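Beta-ketoacyl-[acyl-carrier-protein] synthase III (Pseudomonas aeruginosa, PDB 2X3E) probably catalyses the first condensation of fatty acid synthesis, joining an acetyl group from acetyl-CoA to two carbons of malonyl-ACP. Local coordinates at residues F219-R231 / T254-L266. The protein carries 1 engineered substitution. Sequence-based numbering, arbitrary orientation.
Sequences FGQAVTQMSDSVR and TRILAAVADQLDL
The Phe-219 ring meets Ile-256 and Arg-255 obliquely: CD1 lies 3.5 Å from CG1 of Ile-256, the two side chains running antiparallel alongside one another, while CE1 leans on CB of Arg-255, whose guanidinium plane is turned 85° from the ring. With chi1 at 168°, CG stands opposite the backbone N, which carries the ring across to the second helix. A second flat group, the Arg-231 guanidinium, has a water in its plane at the edge; NH2 donates to it over 3.2 Å, and the water donates in turn to the backbone O of Gln-263. This water links segments that share no direct hydrogen bond. Between these ends Val-223 is a knob in the hole formed by Ile-256, Ala-259, Val-260 and Gln-263, its CG2 resting 3.7 Å from CB of Ala-259. In one of two conformers Ser-227 OG donates to Val-223 O (2.6 Å) from above the carbonyl plane, on the face opposite Ser-227 N, which probably helps the hydroxyl tolerate CA of Val-260 and CB of Gln-263. Further along, Leu-264 CD1 packs on Val-230 CG1 (3.8 Å). Val-230 and Val-260 also reach Leu-247 of strand 246-249. The segment axes approach to 8.9 Å, crossing at -45°. Helices layered on a mixed sheet fit the thiolase-like fold; here the predicted ACP-binding region, 251-255, runs into segment 254-266.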
loop_
_atom_site.group_PDB
_atom_site.type_symbol
_atom_site.label_atom_id
_atom_site.label_comp_id
_atom_site.label_asym_id
_atom_site.label_seq_id
_atom_site.Cartn_x
_atom_site.Cartn_y
_atom_site.Cartn_z
ATOM N N PHE A 219 -1.448 -14.372 20.868
ATOM C CA PHE A 219 -0.459 -15.464 20.971
ATOM C C PHE A 219 -0.912 -16.747 20.289
ATOM O O PHE A 219 -0.307 -17.180 19.301
ATOM C CB PHE A 219 -0.104 -15.811 22.428
ATOM C CG PHE A 219 0.675 -17.108 22.564
ATOM C CD1 PHE A 219 2.001 -17.180 22.154
ATOM C CD2 PHE A 219 0.071 -18.259 23.062
ATOM C CE1 PHE A 219 2.723 -18.373 22.253
ATOM C CE2 PHE A 219 0.785 -19.459 23.162
ATOM C CZ PHE A 219 2.115 -19.511 22.758
ATOM N N GLY A 220 -1.960 -17.357 20.839
ATOM C CA GLY A 220 -2.431 -18.663 20.386
ATOM C C GLY A 220 -2.753 -18.663 18.910
ATOM O O GLY A 220 -2.390 -19.593 18.177
ATOM N N GLN A 221 -3.414 -17.597 18.467
ATOM C CA GLN A 221 -3.823 -17.491 17.079
ATOM C C GLN A 221 -2.620 -17.320 16.154
ATOM O O GLN A 221 -2.562 -17.948 15.096
ATOM C CB GLN A 221 -4.814 -16.343 16.887
ATOM C CG GLN A 221 -5.718 -16.573 15.698
ATOM C CD GLN A 221 -6.775 -15.513 15.517
ATOM O OE1 GLN A 221 -7.252 -15.306 14.408
ATOM N NE2 GLN A 221 -7.161 -14.845 16.603
ATOM N N ALA A 222 -1.665 -16.482 16.552
ATOM C CA ALA A 222 -0.456 -16.275 15.756
ATOM C C ALA A 222 0.265 -17.594 15.452
ATOM O O ALA A 222 0.679 -17.823 14.322
ATOM C CB ALA A 222 0.494 -15.293 16.451
ATOM N N VAL A 223 0.389 -18.465 16.453
ATOM C CA VAL A 223 1.072 -19.747 16.260
ATOM C C VAL A 223 0.382 -20.603 15.200
ATOM O O VAL A 223 1.025 -21.099 14.275
ATOM C CB VAL A 223 1.152 -20.556 17.569
ATOM C CG1 VAL A 223 1.730 -21.949 17.297
ATOM C CG2 VAL A 223 1.988 -19.814 18.611
ATOM N N THR A 224 -0.927 -20.775 15.356
ATOM C CA THR A 224 -1.738 -21.579 14.433
ATOM C C THR A 224 -1.784 -20.950 13.033
ATOM O O THR A 224 -1.655 -21.640 12.019
ATOM C CB THR A 224 -3.182 -21.733 14.982
ATOM O OG1 THR A 224 -3.145 -22.291 16.298
ATOM C CG2 THR A 224 -4.002 -22.649 14.107
ATOM N N GLN A 225 -1.962 -19.634 12.987
ATOM C CA GLN A 225 -2.085 -18.912 11.717
ATOM C C GLN A 225 -0.846 -19.107 10.846
ATOM O O GLN A 225 -0.955 -19.423 9.656
ATOM C CB GLN A 225 -2.309 -17.418 11.968
ATOM C CG GLN A 225 -3.679 -17.075 12.522
ATOM C CD GLN A 225 -4.710 -16.800 11.444
ATOM O OE1 GLN A 225 -4.505 -17.129 10.283
ATOM N NE2 GLN A 225 -5.825 -16.205 11.832
ATOM N N MET A 226 0.333 -18.936 11.439
ATOM C CA MET A 226 1.564 -19.090 10.680
ATOM C C MET A 226 1.842 -20.564 10.370
ATOM O O MET A 226 2.208 -20.887 9.240
ATOM C CB MET A 226 2.744 -18.403 11.381
ATOM C CG MET A 226 2.838 -16.914 11.034
ATOM S SD MET A 226 4.320 -16.117 11.660
ATOM C CE MET A 226 5.189 -17.573 12.217
ATOM N N SER A 227 1.644 -21.457 11.341
ATOM C CA SER A 227 1.855 -22.897 11.132
ATOM C C SER A 227 0.982 -23.442 10.002
ATOM O O SER A 227 1.450 -24.166 9.113
ATOM C CB SER A 227 1.542 -23.675 12.412
ATOM O OG SER A 227 2.345 -23.229 13.487
ATOM N N ASP A 228 -0.304 -23.100 10.041
ATOM C CA ASP A 228 -1.241 -23.572 9.010
ATOM C C ASP A 228 -0.904 -22.979 7.637
ATOM O O ASP A 228 -1.000 -23.670 6.620
ATOM C CB ASP A 228 -2.691 -23.225 9.383
ATOM C CG ASP A 228 -3.186 -23.964 10.628
ATOM O OD1 ASP A 228 -2.701 -25.080 10.922
ATOM O OD2 ASP A 228 -4.091 -23.430 11.315
ATOM N N SER A 229 -0.503 -21.707 7.611
ATOM C CA SER A 229 -0.136 -21.038 6.356
ATOM C C SER A 229 1.094 -21.698 5.729
ATOM O O SER A 229 1.126 -21.949 4.514
ATOM C CB SER A 229 0.106 -19.538 6.580
ATOM O OG SER A 229 0.448 -18.894 5.359
ATOM N N VAL A 230 2.089 -22.004 6.563
ATOM C CA VAL A 230 3.269 -22.738 6.108
ATOM C C VAL A 230 2.835 -24.076 5.514
ATOM O O VAL A 230 3.239 -24.423 4.410
ATOM C CB VAL A 230 4.296 -22.970 7.248
ATOM C CG1 VAL A 230 5.444 -23.865 6.766
ATOM C CG2 VAL A 230 4.839 -21.641 7.756
ATOM N N ARG A 231 1.993 -24.815 6.237
ATOM C CA ARG A 231 1.543 -26.122 5.749
ATOM C C ARG A 231 0.891 -26.030 4.373
ATOM O O ARG A 231 1.135 -26.875 3.518
ATOM C CB ARG A 231 0.563 -26.795 6.716
ATOM C CG ARG A 231 0.009 -28.129 6.197
ATOM C CD ARG A 231 1.122 -29.142 5.921
ATOM N NE ARG A 231 1.720 -29.608 7.169
ATOM C CZ ARG A 231 2.808 -30.369 7.270
ATOM N NH1 ARG A 231 3.476 -30.755 6.192
ATOM N NH2 ARG A 231 3.236 -30.736 8.474
ATOM N N THR A 254 9.216 -14.451 21.406
ATOM C CA THR A 254 10.134 -15.584 21.541
ATOM C C THR A 254 9.416 -16.934 21.510
ATOM O O THR A 254 9.794 -17.824 20.741
ATOM C CB THR A 254 10.985 -15.473 22.802
ATOM O OG1 THR A 254 11.904 -14.387 22.645
ATOM C CG2 THR A 254 11.771 -16.764 23.034
ATOM N N ARG A 255 8.371 -17.079 22.314
ATOM C CA ARG A 255 7.663 -18.358 22.395
ATOM C C ARG A 255 6.995 -18.767 21.081
ATOM O O ARG A 255 6.944 -19.954 20.756
ATOM C CB ARG A 255 6.622 -18.335 23.514
ATOM C CG ARG A 255 7.219 -18.292 24.909
ATOM C CD ARG A 255 6.334 -19.016 25.923
ATOM N NE ARG A 255 6.383 -18.389 27.244
ATOM C CZ ARG A 255 5.699 -17.300 27.596
ATOM N NH1 ARG A 255 4.897 -16.683 26.727
ATOM N NH2 ARG A 255 5.819 -16.817 28.828
ATOM N N ILE A 256 6.499 -17.789 20.325
ATOM C CA ILE A 256 5.744 -18.077 19.101
ATOM C C ILE A 256 6.588 -18.811 18.056
ATOM O O ILE A 256 6.092 -19.708 17.368
ATOM C CB ILE A 256 5.118 -16.781 18.504
ATOM C CG1 ILE A 256 3.955 -16.317 19.387
ATOM C CG2 ILE A 256 4.616 -17.009 17.081
ATOM C CD1 ILE A 256 3.546 -14.879 19.164
ATOM N N LEU A 257 7.866 -18.458 17.964
ATOM C CA LEU A 257 8.742 -19.011 16.932
ATOM C C LEU A 257 8.937 -20.522 17.104
ATOM O O LEU A 257 8.720 -21.289 16.167
ATOM C CB LEU A 257 10.090 -18.276 16.933
ATOM C CG LEU A 257 9.987 -16.782 16.600
ATOM C CD1 LEU A 257 11.281 -16.040 16.886
ATOM C CD2 LEU A 257 9.604 -16.610 15.168
ATOM N N ALA A 258 9.323 -20.946 18.305
ATOM C CA ALA A 258 9.450 -22.374 18.604
ATOM C C ALA A 258 8.105 -23.110 18.563
ATOM O O ALA A 258 8.054 -24.280 18.184
ATOM C CB ALA A 258 10.121 -22.584 19.950
ATOM N N ALA A 259 7.028 -22.435 18.963
ATOM C CA ALA A 259 5.684 -23.025 18.926
ATOM C C ALA A 259 5.220 -23.294 17.492
ATOM O O ALA A 259 4.489 -24.253 17.247
ATOM C CB ALA A 259 4.677 -22.135 19.652
ATOM N N VAL A 260 5.632 -22.451 16.548
ATOM C CA VAL A 260 5.335 -22.704 15.141
ATOM C C VAL A 260 6.054 -23.978 14.657
ATOM O O VAL A 260 5.433 -24.833 14.025
ATOM C CB VAL A 260 5.676 -21.485 14.254
ATOM C CG1 VAL A 260 5.594 -21.848 12.772
ATOM C CG2 VAL A 260 4.728 -20.334 14.572
ATOM N N ALA A 261 7.344 -24.110 14.973
ATOM C CA ALA A 261 8.098 -25.332 14.666
ATOM C C ALA A 261 7.433 -26.580 15.261
ATOM O O ALA A 261 7.278 -27.602 14.578
ATOM C CB ALA A 261 9.545 -25.213 15.167
ATOM N N ASP A 262 7.051 -26.485 16.531
ATOM C CA ASP A 262 6.357 -27.568 17.235
ATOM C C ASP A 262 5.145 -28.056 16.439
ATOM O O ASP A 262 4.984 -29.258 16.229
ATOM C CB ASP A 262 5.930 -27.105 18.634
ATOM C CG ASP A 262 5.133 -28.155 19.393
ATOM O OD1 ASP A 262 5.538 -29.336 19.403
ATOM O OD2 ASP A 262 4.096 -27.793 19.984
ATOM N N GLN A 263 4.297 -27.134 15.998
ATOM C CA GLN A 263 3.092 -27.513 15.239
ATOM C C GLN A 263 3.419 -28.266 13.953
ATOM O O GLN A 263 2.669 -29.162 13.550
ATOM C CB GLN A 263 2.236 -26.288 14.893
ATOM C CG GLN A 263 1.532 -25.659 16.078
ATOM C CD GLN A 263 0.506 -26.572 16.724
ATOM O OE1 GLN A 263 -0.264 -27.248 16.040
ATOM N NE2 GLN A 263 0.481 -26.585 18.053
ATOM N N LEU A 264 4.531 -27.891 13.320
ATOM C CA LEU A 264 4.967 -28.505 12.064
ATOM C C LEU A 264 5.852 -29.730 12.271
ATOM O O LEU A 264 6.264 -30.344 11.295
ATOM C CB LEU A 264 5.749 -27.480 11.222
ATOM C CG LEU A 264 5.021 -26.228 10.727
ATOM C CD1 LEU A 264 6.009 -25.144 10.333
ATOM C CD2 LEU A 264 4.112 -26.566 9.556
ATOM N N ASP A 265 6.134 -30.090 13.526
ATOM C CA ASP A 265 7.100 -31.152 13.836
ATOM C C ASP A 265 8.426 -30.879 13.118
ATOM O O ASP A 265 9.065 -31.798 12.590
ATOM C CB ASP A 265 6.554 -32.543 13.459
ATOM C CG ASP A 265 5.536 -33.066 14.453
ATOM O OD1 ASP A 265 5.754 -32.911 15.672
ATOM O OD2 ASP A 265 4.525 -33.656 14.013
ATOM N N LEU A 266 8.827 -29.606 13.107
ATOM C CA LEU A 266 10.063 -29.141 12.485
ATOM C C LEU A 266 11.072 -28.836 13.590
ATOM O O LEU A 266 10.706 -28.258 14.609
ATOM C CB LEU A 266 9.791 -27.861 11.695
ATOM C CG LEU A 266 10.934 -27.311 10.846
ATOM C CD1 LEU A 266 11.060 -28.110 9.550
ATOM C CD2 LEU A 266 10.716 -25.834 10.542
HETATM O O HOH W 1 1.947 -30.458 11.347
#